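Local coordinates for protein sugar phosphate isomerase/epimerase (Parabacteroides distasonis, PDB 3OBE) that probably acts as an isomerase or epimerase on sugars or sugar phosphates, built on a xylose isomerase-like TIM barrel, at residues 24-29 / 54-59; 135-140 / 166-171; 208-213 / 237-242. All coordinates share one frame; numbering follows the deposited sequence. Where two conformers were deposited one is given.

How the contacts relate
Followed from the N terminus, the chain makes the three contacts in series, each between consecutive strands of a TIM barrel or the loops at their ends. Contact 1 closes first, bringing strand 24-26 beside strand 52-55 across a mostly helical connection. Contact 2 follows, joining the loop after strand 130-133 to strand 165-169 once helix 142-160 has been passed. Contact 3 ties the turn leading into strand 213-218 to the entry of strand 240-245. None nests in or crosses another. All three reach the same eight-stranded parallel sheet. Contacts 1 and 2 have centres about 17 Å apart, whereas contacts 2 and 3 touch directly where Trp166 packs on Val213.

Contact 1: residues 24-29 / 54-59; sequences GLQTYS and EIFGYR. With EOH (ethanol), chain G.
The ring of Phe56 is sandwiched: Tyr28 points its ring edge, CD1 leading, at the centre of one face, and C1 of an ethanol, probably from the crystallisation liquor, lies over the opposite face. The two aromatics form a T-shaped (edge-to-face) pair with centroids 5.1 Å apart and planes at 82°. Tyr28 CB adds a CH-pi contact to the same face that its ring meets, while Thr27 OG1 sits at the Phe56 edge, 3.5 Å from CD1. Gln26 supplies the polar counterpart. Bent at chi2 (52°), its side chain swings the amide across to the other strand. Gln26 NE2 donates almost straight to Ile55 O at 3.2 Å, arriving from above that carbonyl's plane, and also to Glu54 OE1 at 3.1 Å, on the anti side of the carboxylate but tilted out of its plane, by a less straight bond. Gln26 OE1 in turn receives Tyr28 N on a lone pair at 2.8 Å, and these three bonds fix the rotation of the amide. A leucine here would probably leave Ile55 O and Glu54 OE1 without the amide donor and Tyr28 N without its side-chain acceptor. Glu54 is further held by His244 at OE1 and Ser94 at OE2. Behind the side chains, Glu54 N to Leu25 O (2.9 Å) and Thr27 N to Glu54 O (3.0 Å) flank Gln26 in a parallel bridge. On its other side strand 24-26 pairs with strand 273-276, Gly24 and Gln26 bonding Val276, with Ile55 packing on Leu126 of helix 109-126 and on Ile92 of the next strand, 91-95.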
loop_
_atom_site.group_PDB
_atom_site.type_symbol
_atom_site.label_atom_id
_atom_site.label_comp_id
_atom_site.label_asym_id
_atom_site.label_seq_id
_atom_site.Cartn_x
_atom_site.Cartn_y
_atom_site.Cartn_z
ATOM N N GLY A 24 -10.195 0.693 -2.792
ATOM C CA GLY A 24 -9.129 1.623 -3.096
ATOM C C GLY A 24 -8.315 1.317 -4.333
ATOM O O GLY A 24 -8.302 0.179 -4.851
ATOM N N LEU A 25 -7.607 2.347 -4.774
ATOM C CA LEU A 25 -6.694 2.249 -5.920
ATOM C C LEU A 25 -5.417 2.971 -5.595
ATOM O O LEU A 25 -5.461 4.141 -5.172
ATOM C CB LEU A 25 -7.310 2.935 -7.177
ATOM C CG LEU A 25 -6.407 2.927 -8.428
ATOM C CD1 LEU A 25 -6.225 1.519 -8.985
ATOM C CD2 LEU A 25 -6.943 3.825 -9.532
ATOM N N GLN A 26 -4.277 2.327 -5.861
ATOM C CA GLN A 26 -2.989 3.020 -5.878
ATOM C C GLN A 26 -2.837 3.733 -7.214
ATOM O O GLN A 26 -2.810 3.118 -8.268
ATOM C CB GLN A 26 -1.847 2.042 -5.609
ATOM C CG GLN A 26 -0.428 2.519 -5.961
ATOM C CD GLN A 26 -0.051 3.869 -5.355
ATOM O OE1 GLN A 26 0.087 4.848 -6.078
ATOM N NE2 GLN A 26 0.093 3.929 -4.021
ATOM N N THR A 27 -2.791 5.060 -7.187
ATOM C CA THR A 27 -2.894 5.819 -8.387
ATOM C C THR A 27 -1.669 5.773 -9.331
ATOM O O THR A 27 -1.748 6.180 -10.525
ATOM C CB THR A 27 -3.175 7.308 -8.061
ATOM O OG1 THR A 27 -2.099 7.835 -7.295
ATOM C CG2 THR A 27 -4.571 7.474 -7.338
ATOM N N TYR A 28 -0.558 5.273 -8.806
ATOM C CA TYR A 28 0.588 4.982 -9.628
ATOM C C TYR A 28 0.206 4.019 -10.778
ATOM O O TYR A 28 0.804 4.076 -11.849
ATOM C CB TYR A 28 1.682 4.389 -8.781
ATOM C CG TYR A 28 3.004 4.245 -9.504
ATOM C CD1 TYR A 28 3.759 5.356 -9.841
ATOM C CD2 TYR A 28 3.462 2.971 -9.872
ATOM C CE1 TYR A 28 4.975 5.216 -10.502
ATOM C CE2 TYR A 28 4.670 2.828 -10.537
ATOM C CZ TYR A 28 5.398 3.940 -10.850
ATOM O OH TYR A 28 6.603 3.781 -11.492
ATOM N N SER A 29 -0.853 3.233 -10.575
ATOM C CA SER A 29 -1.380 2.340 -11.619
ATOM C C SER A 29 -1.725 3.039 -12.918
ATOM O O SER A 29 -1.688 2.401 -13.956
ATOM C CB SER A 29 -2.664 1.637 -11.136
ATOM O OG SER A 29 -2.409 0.911 -9.945
ATOM N N GLU A 54 -4.804 5.613 -2.782
ATOM C CA GLU A 54 -3.480 5.628 -2.169
ATOM C C GLU A 54 -2.549 6.274 -3.174
ATOM O O GLU A 54 -2.477 5.845 -4.336
ATOM C CB GLU A 54 -3.018 4.205 -1.797
ATOM C CG GLU A 54 -1.632 4.143 -1.159
ATOM C CD GLU A 54 -1.258 2.719 -0.869
ATOM O OE1 GLU A 54 -0.994 2.012 -1.860
ATOM O OE2 GLU A 54 -1.240 2.319 0.344
ATOM N N ILE A 55 -1.950 7.393 -2.777
ATOM C CA ILE A 55 -1.164 8.193 -3.717
ATOM C C ILE A 55 0.343 7.880 -3.581
ATOM O O ILE A 55 0.733 6.903 -2.932
ATOM C CB ILE A 55 -1.514 9.702 -3.582
ATOM C CG1 ILE A 55 -1.158 10.226 -2.205
ATOM C CG2 ILE A 55 -3.040 9.908 -3.948
ATOM C CD1 ILE A 55 -1.154 11.730 -2.126
ATOM N N PHE A 56 1.144 8.691 -4.252
ATOM C CA PHE A 56 2.571 8.538 -4.332
ATOM C C PHE A 56 3.143 9.917 -4.637
ATOM O O PHE A 56 2.423 10.841 -4.946
ATOM C CB PHE A 56 2.933 7.503 -5.410
ATOM C CG PHE A 56 2.645 7.961 -6.798
ATOM C CD1 PHE A 56 1.387 7.852 -7.335
ATOM C CD2 PHE A 56 3.654 8.550 -7.569
ATOM C CE1 PHE A 56 1.126 8.289 -8.648
ATOM C CE2 PHE A 56 3.390 8.997 -8.872
ATOM C CZ PHE A 56 2.133 8.869 -9.390
ATOM N N GLY A 57 4.466 10.032 -4.602
ATOM C CA GLY A 57 5.120 11.193 -5.200
ATOM C C GLY A 57 5.554 12.271 -4.219
ATOM O O GLY A 57 5.989 13.344 -4.623
ATOM N N TYR A 58 5.370 12.029 -2.937
ATOM C CA TYR A 58 5.752 12.997 -1.911
ATOM C C TYR A 58 7.199 13.395 -2.090
ATOM O O TYR A 58 8.031 12.550 -2.286
ATOM C CB TYR A 58 5.601 12.365 -0.523
ATOM C CG TYR A 58 6.126 13.248 0.605
ATOM C CD1 TYR A 58 5.439 14.378 1.020
ATOM C CD2 TYR A 58 7.342 12.972 1.232
ATOM C CE1 TYR A 58 5.916 15.172 2.035
ATOM C CE2 TYR A 58 7.818 13.754 2.269
ATOM C CZ TYR A 58 7.111 14.841 2.671
ATOM O OH TYR A 58 7.568 15.661 3.687
ATOM N N ARG A 59 7.496 14.686 -2.014
ATOM C CA ARG A 59 8.895 15.149 -2.139
ATOM C C ARG A 59 9.286 15.788 -0.829
ATOM O O ARG A 59 8.636 16.730 -0.403
ATOM C CB ARG A 59 9.036 16.197 -3.260
ATOM C CG ARG A 59 8.762 15.671 -4.660
ATOM C CD ARG A 59 9.947 14.886 -5.220
HETATM C C1 EOH G . 1.379 12.139 -7.343
HETATM C C2 EOH G . 0.873 12.342 -8.742
HETATM O O EOH G . 0.363 12.053 -6.377
#

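Contact 2: residues 135-140 / 166-171; sequences SLPRIE and WGYHNH. With PO4 (phosphate ion), chain C.
Ser135 and Leu136 pass Tyr168 and its successors at a distance too great for strand pairing: the CA atoms of Ser135 and His169 are 7.3 Å apart, and those of Leu136 and Asn170 are 7.5 Å apart. The upstream backbone bonds of Gly167 with Met131 and Gln133 mark where the strands still pair; beyond them the irregular 135-140 segment leaves the sheet, and the contact becomes one of side-chain packing. Tyr168 bridges the gap. With CG anti to the backbone N (chi1 -178°), its ring reaches across so that OH lies 3.1 Å from Leu136 CA and 3.3 Å from Leu136 CB. Leu136 CD1 comes alongside the same oxygen, so that one side of the hydroxyl rests against this leucine. Ser135 O approaches the ring edge in its plane, 3.7 Å from Tyr168 CE1. The hydroxyl finds its polar partner elsewhere, in Glu174, whose other carboxylate oxygen holds His171 N; one acid therefore links the tyrosine tip to the turn after the strand. Within that turn Asn170 ND2 donates to His171 O at 2.9 Å, in the carbonyl plane and on a lone pair. His171 then aims NE2 at a phosphate ion, probably from the crystallisation liquor, and bonds its O2 at 2.6 Å with an N-H...O angle of 167°. His169, tied at NE2 to Asp218, borders the ion too, its CE1 being 3.5 Å from phosphate O3. In TIM barrels the active site lies at the C-terminal ends of the strands, and the histidines and bound phosphate here are consistent with such a pocket.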
loop_
_atom_site.group_PDB
_atom_site.type_symbol
_atom_site.label_atom_id
_atom_site.label_comp_id
_atom_site.label_asym_id
_atom_site.label_seq_id
_atom_site.Cartn_x
_atom_site.Cartn_y
_atom_site.Cartn_z
ATOM N N SER A 135 9.341 0.359 0.073
ATOM C CA SER A 135 10.716 0.212 -0.443
ATOM C C SER A 135 11.567 -0.490 0.610
ATOM O O SER A 135 11.685 -0.035 1.750
ATOM C CB SER A 135 11.285 1.581 -0.725
ATOM O OG SER A 135 10.505 2.234 -1.699
ATOM N N LEU A 136 12.122 -1.623 0.203
ATOM C CA LEU A 136 12.963 -2.481 1.042
ATOM C C LEU A 136 14.378 -1.969 1.134
ATOM O O LEU A 136 15.043 -1.837 0.100
ATOM C CB LEU A 136 13.002 -3.902 0.431
ATOM C CG LEU A 136 13.765 -5.012 1.195
ATOM C CD1 LEU A 136 13.266 -5.244 2.608
ATOM C CD2 LEU A 136 13.593 -6.315 0.401
ATOM N N PRO A 137 14.868 -1.695 2.355
ATOM C CA PRO A 137 16.294 -1.372 2.491
ATOM C C PRO A 137 17.206 -2.561 2.211
ATOM O O PRO A 137 16.748 -3.707 2.069
ATOM C CB PRO A 137 16.405 -0.919 3.957
ATOM C CG PRO A 137 15.024 -0.442 4.342
ATOM C CD PRO A 137 14.162 -1.475 3.626
ATOM N N ARG A 138 18.501 -2.282 2.125
ATOM C CA ARG A 138 19.454 -3.347 2.038
ATOM C C ARG A 138 19.428 -4.226 3.269
ATOM O O ARG A 138 19.741 -3.767 4.347
ATOM C CB ARG A 138 20.860 -2.776 1.820
ATOM C CG ARG A 138 21.877 -3.889 1.558
ATOM C CD ARG A 138 23.274 -3.425 1.084
ATOM N NE ARG A 138 23.202 -2.789 -0.229
ATOM C CZ ARG A 138 23.152 -3.415 -1.394
ATOM N NH1 ARG A 138 23.193 -4.759 -1.467
ATOM N NH2 ARG A 138 23.078 -2.691 -2.503
ATOM N N ILE A 139 19.096 -5.500 3.090
ATOM C CA ILE A 139 19.078 -6.429 4.211
ATOM C C ILE A 139 19.891 -7.635 3.872
ATOM O O ILE A 139 19.489 -8.413 3.005
ATOM C CB ILE A 139 17.609 -6.891 4.570
ATOM C CG1 ILE A 139 16.659 -5.708 4.729
ATOM C CG2 ILE A 139 17.636 -7.881 5.776
ATOM C CD1 ILE A 139 16.858 -4.873 5.853
ATOM N N GLU A 140 21.053 -7.753 4.498
ATOM C CA GLU A 140 21.939 -8.872 4.200
ATOM C C GLU A 140 22.066 -9.852 5.329
ATOM O O GLU A 140 22.503 -10.982 5.114
ATOM C CB GLU A 140 23.283 -8.332 3.757
ATOM C CG GLU A 140 23.052 -7.710 2.402
ATOM C CD GLU A 140 24.184 -6.872 1.828
ATOM O OE1 GLU A 140 24.998 -6.295 2.590
ATOM O OE2 GLU A 140 24.158 -6.766 0.564
ATOM N N TRP A 166 1.260 4.106 10.404
ATOM C CA TRP A 166 2.422 3.813 9.563
ATOM C C TRP A 166 2.400 2.351 9.189
ATOM O O TRP A 166 2.205 1.496 10.047
ATOM C CB TRP A 166 3.716 4.171 10.289
ATOM C CG TRP A 166 4.916 4.175 9.394
ATOM C CD1 TRP A 166 5.442 5.267 8.784
ATOM C CD2 TRP A 166 5.722 3.056 8.979
ATOM N NE1 TRP A 166 6.521 4.915 8.020
ATOM C CE2 TRP A 166 6.743 3.569 8.147
ATOM C CE3 TRP A 166 5.707 1.684 9.251
ATOM C CZ2 TRP A 166 7.692 2.749 7.541
ATOM C CZ3 TRP A 166 6.665 0.901 8.693
ATOM C CH2 TRP A 166 7.626 1.411 7.831
ATOM N N GLY A 167 2.704 2.053 7.914
ATOM C CA GLY A 167 2.774 0.689 7.427
ATOM C C GLY A 167 3.905 0.456 6.429
ATOM O O GLY A 167 4.480 1.406 5.916
ATOM N N TYR A 168 4.134 -0.819 6.147
ATOM C CA TYR A 168 5.195 -1.289 5.256
ATOM C C TYR A 168 4.601 -2.206 4.187
ATOM O O TYR A 168 3.888 -3.159 4.509
ATOM C CB TYR A 168 6.291 -2.028 6.020
ATOM C CG TYR A 168 7.398 -2.467 5.126
ATOM C CD1 TYR A 168 8.296 -1.542 4.651
ATOM C CD2 TYR A 168 7.463 -3.782 4.622
ATOM C CE1 TYR A 168 9.273 -1.901 3.796
ATOM C CE2 TYR A 168 8.431 -4.138 3.744
ATOM C CZ TYR A 168 9.355 -3.196 3.351
ATOM O OH TYR A 168 10.393 -3.522 2.494
ATOM N N HIS A 169 4.896 -1.899 2.927
ATOM C CA HIS A 169 4.383 -2.626 1.759
ATOM C C HIS A 169 5.492 -3.444 1.154
ATOM O O HIS A 169 6.545 -2.896 0.760
ATOM C CB HIS A 169 3.828 -1.639 0.740
ATOM C CG HIS A 169 3.436 -2.262 -0.553
ATOM N ND1 HIS A 169 3.845 -1.746 -1.754
ATOM C CD2 HIS A 169 2.639 -3.324 -0.841
ATOM C CE1 HIS A 169 3.352 -2.487 -2.739
ATOM N NE2 HIS A 169 2.619 -3.460 -2.218
ATOM N N ASN A 170 5.290 -4.752 1.125
ATOM C CA ASN A 170 6.235 -5.690 0.603
ATOM C C ASN A 170 6.134 -5.863 -0.925
ATOM O O ASN A 170 5.088 -5.618 -1.533
ATOM C CB ASN A 170 6.049 -7.119 1.187
ATOM C CG ASN A 170 4.715 -7.695 0.855
ATOM O OD1 ASN A 170 3.708 -7.305 1.445
ATOM N ND2 ASN A 170 4.674 -8.620 -0.093
ATOM N N HIS A 171 7.211 -6.384 -1.524
ATOM C CA HIS A 171 7.142 -7.008 -2.851
ATOM C C HIS A 171 7.565 -8.465 -2.633
ATOM O O HIS A 171 7.016 -9.082 -1.735
ATOM C CB HIS A 171 7.969 -6.227 -3.839
ATOM C CG HIS A 171 7.429 -4.837 -4.034
ATOM N ND1 HIS A 171 7.551 -3.860 -3.064
ATOM C CD2 HIS A 171 6.673 -4.303 -5.026
ATOM C CE1 HIS A 171 6.922 -2.766 -3.486
ATOM N NE2 HIS A 171 6.370 -3.012 -4.661
HETATM P P PO4 C . 4.448 -0.107 -5.827
HETATM O O1 PO4 C . 4.200 0.536 -7.197
HETATM O O2 PO4 C . 4.657 -1.568 -6.070
HETATM O O3 PO4 C . 3.105 0.131 -5.073
HETATM O O4 PO4 C . 5.531 0.569 -5.059
#

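Contact 3: residues 208-213 / 237-242; sequences TDPDKV and PNRFKL
Arg239 reaches Thr208, Pro210 and Val213 by folding rather than stretching: successive turns at chi2 (-52°) and chi3 (-53°) curl the chain and set the guanidinium against the loop. Thr208 answers with OG1 placed between its backbone N and carbonyl carbon, the rotamer that turns the hydroxyl to the arginine. Arg239 NH2 has two partners here, both in the guanidinium plane: Thr208 OG1 at 2.9 Å, and Val213 O at the same length. The second bond is almost perfectly straight (176°), although the donor stands above the plane of the Val213 carbonyl. Arg239 NE adds a water at 2.8 Å, and that water lies close to Pro210 O and Val213 O as well. With Arg239 NH1 given to Leu205 O, NE, NH1 and NH2 each have an oxygen partner, NH2 two of them, a pattern that probably fixes the orientation of the buried guanidinium. Pro210 lies over one face, its CA 3.5 Å from Arg239 NE, and its CB packs on the aliphatic part of the same side chain. The loop that offers these atoms is itself braced: Asp209 OD1 accepts Asp211 N at 2.8 Å in an Asx turn, and Asp209 O takes both Lys212 N and Val213 N. Thr208 OG1 is also bonded to Phe204 O, tying the end of helix 200-207 to the same cluster. The contact thus joins the loop entering strand 213-218 to the turn entering the adjacent parallel strand 240-245, at the N-terminal ends of the strands, with Thr208 leaning on Ser149 and Asn153 of helix 142-160 and Phe240 packing on Leu205.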
loop_
_atom_site.group_PDB
_atom_site.type_symbol
_atom_site.label_atom_id
_atom_site.label_comp_id
_atom_site.label_asym_id
_atom_site.label_seq_id
_atom_site.Cartn_x
_atom_site.Cartn_y
_atom_site.Cartn_z
ATOM N N THR A 208 8.930 -5.284 15.041
ATOM C CA THR A 208 8.141 -4.038 15.084
ATOM C C THR A 208 6.967 -4.192 16.041
ATOM O O THR A 208 6.480 -5.283 16.275
ATOM C CB THR A 208 7.622 -3.586 13.706
ATOM O OG1 THR A 208 6.883 -4.624 13.066
ATOM C CG2 THR A 208 8.793 -3.216 12.798
ATOM N N ASP A 209 6.604 -3.074 16.636
ATOM C CA ASP A 209 5.519 -3.009 17.612
ATOM C C ASP A 209 4.203 -2.895 16.905
ATOM O O ASP A 209 4.026 -1.929 16.139
ATOM C CB ASP A 209 5.736 -1.738 18.437
ATOM C CG ASP A 209 4.785 -1.588 19.603
ATOM O OD1 ASP A 209 3.628 -2.093 19.607
ATOM O OD2 ASP A 209 5.203 -0.865 20.548
ATOM N N PRO A 210 3.218 -3.784 17.215
ATOM C CA PRO A 210 1.908 -3.703 16.546
ATOM C C PRO A 210 1.209 -2.356 16.713
ATOM O O PRO A 210 0.441 -1.981 15.855
ATOM C CB PRO A 210 1.075 -4.824 17.190
ATOM C CG PRO A 210 2.087 -5.765 17.851
ATOM C CD PRO A 210 3.361 -4.983 18.076
ATOM N N ASP A 211 1.470 -1.650 17.802
ATOM C CA ASP A 211 0.854 -0.336 18.026
ATOM C C ASP A 211 1.538 0.786 17.245
ATOM O O ASP A 211 0.993 1.891 17.129
ATOM C CB ASP A 211 0.817 -0.027 19.535
ATOM C CG ASP A 211 -0.076 -1.018 20.327
ATOM O OD1 ASP A 211 -1.061 -1.552 19.739
ATOM O OD2 ASP A 211 0.228 -1.256 21.528
ATOM N N LYS A 212 2.725 0.537 16.697
ATOM C CA LYS A 212 3.450 1.542 15.910
ATOM C C LYS A 212 3.449 1.236 14.395
ATOM O O LYS A 212 3.504 2.135 13.622
ATOM C CB LYS A 212 4.896 1.632 16.357
ATOM C CG LYS A 212 5.091 2.117 17.794
ATOM C CD LYS A 212 6.562 2.009 18.198
ATOM C CE LYS A 212 6.806 2.261 19.694
ATOM N NZ LYS A 212 8.215 2.039 20.069
ATOM N N VAL A 213 3.488 -0.042 14.029
ATOM C CA VAL A 213 3.720 -0.471 12.678
ATOM C C VAL A 213 2.708 -1.516 12.254
ATOM O O VAL A 213 2.512 -2.512 12.958
ATOM C CB VAL A 213 5.143 -1.062 12.543
ATOM C CG1 VAL A 213 5.366 -1.746 11.150
ATOM C CG2 VAL A 213 6.181 0.027 12.793
ATOM N N PRO A 237 -2.363 -12.035 12.292
ATOM C CA PRO A 237 -3.671 -11.523 11.901
ATOM C C PRO A 237 -3.900 -10.056 12.258
ATOM O O PRO A 237 -4.658 -9.376 11.569
ATOM C CB PRO A 237 -4.622 -12.413 12.675
ATOM C CG PRO A 237 -3.877 -13.008 13.762
ATOM C CD PRO A 237 -2.455 -13.143 13.213
ATOM N N ASN A 238 -3.216 -9.589 13.304
ATOM C CA ASN A 238 -3.382 -8.211 13.757
ATOM C C ASN A 238 -2.384 -7.275 13.118
ATOM O O ASN A 238 -2.443 -6.069 13.353
ATOM C CB ASN A 238 -3.243 -8.130 15.294
ATOM C CG ASN A 238 -1.892 -8.635 15.803
ATOM O OD1 ASN A 238 -1.318 -9.625 15.275
ATOM N ND2 ASN A 238 -1.389 -7.996 16.856
ATOM N N ARG A 239 -1.492 -7.790 12.288
ATOM C CA ARG A 239 -0.423 -6.950 11.701
ATOM C C ARG A 239 -0.686 -6.486 10.260
ATOM O O ARG A 239 -0.277 -5.403 9.863
ATOM C CB ARG A 239 0.902 -7.686 11.716
ATOM C CG ARG A 239 1.337 -8.255 13.061
ATOM C CD ARG A 239 1.330 -7.293 14.217
ATOM N NE ARG A 239 2.096 -6.093 13.934
ATOM C CZ ARG A 239 3.421 -6.037 13.976
ATOM N NH1 ARG A 239 4.129 -7.115 14.273
ATOM N NH2 ARG A 239 4.027 -4.889 13.716
ATOM N N PHE A 240 -1.393 -7.315 9.488
ATOM C CA PHE A 240 -1.732 -6.998 8.119
ATOM C C PHE A 240 -3.031 -6.235 8.099
ATOM O O PHE A 240 -4.108 -6.836 8.076
ATOM C CB PHE A 240 -1.778 -8.312 7.327
ATOM C CG PHE A 240 -0.444 -8.932 7.148
ATOM C CD1 PHE A 240 0.555 -8.233 6.494
ATOM C CD2 PHE A 240 -0.140 -10.208 7.625
ATOM C CE1 PHE A 240 1.818 -8.790 6.313
ATOM C CE2 PHE A 240 1.120 -10.726 7.450
ATOM C CZ PHE A 240 2.071 -10.040 6.787
ATOM N N LYS A 241 -2.943 -4.904 8.150
ATOM C CA LYS A 241 -4.123 -4.061 8.274
ATOM C C LYS A 241 -4.643 -3.552 6.913
ATOM O O LYS A 241 -5.799 -3.132 6.822
ATOM C CB LYS A 241 -3.867 -2.861 9.222
ATOM C CG LYS A 241 -3.672 -3.269 10.705
ATOM C CD LYS A 241 -3.646 -2.049 11.631
ATOM C CE LYS A 241 -3.469 -2.408 13.109
ATOM N NZ LYS A 241 -3.187 -1.211 13.938
ATOM N N LEU A 242 -3.790 -3.588 5.901
ATOM C CA LEU A 242 -4.148 -3.265 4.519
ATOM C C LEU A 242 -3.684 -4.401 3.616
ATOM O O LEU A 242 -2.707 -5.124 3.903
ATOM C CB LEU A 242 -3.482 -1.959 4.060
ATOM C CG LEU A 242 -3.776 -0.672 4.790
ATOM C CD1 LEU A 242 -2.833 0.439 4.299
ATOM C CD2 LEU A 242 -5.245 -0.292 4.650
HETATM O O HOH W 1 0.227 -4.022 13.542
HETATM O O HOH W 2 -0.610 -0.432 13.726
HETATM O O HOH W 3 -1.997 -4.000 15.522
#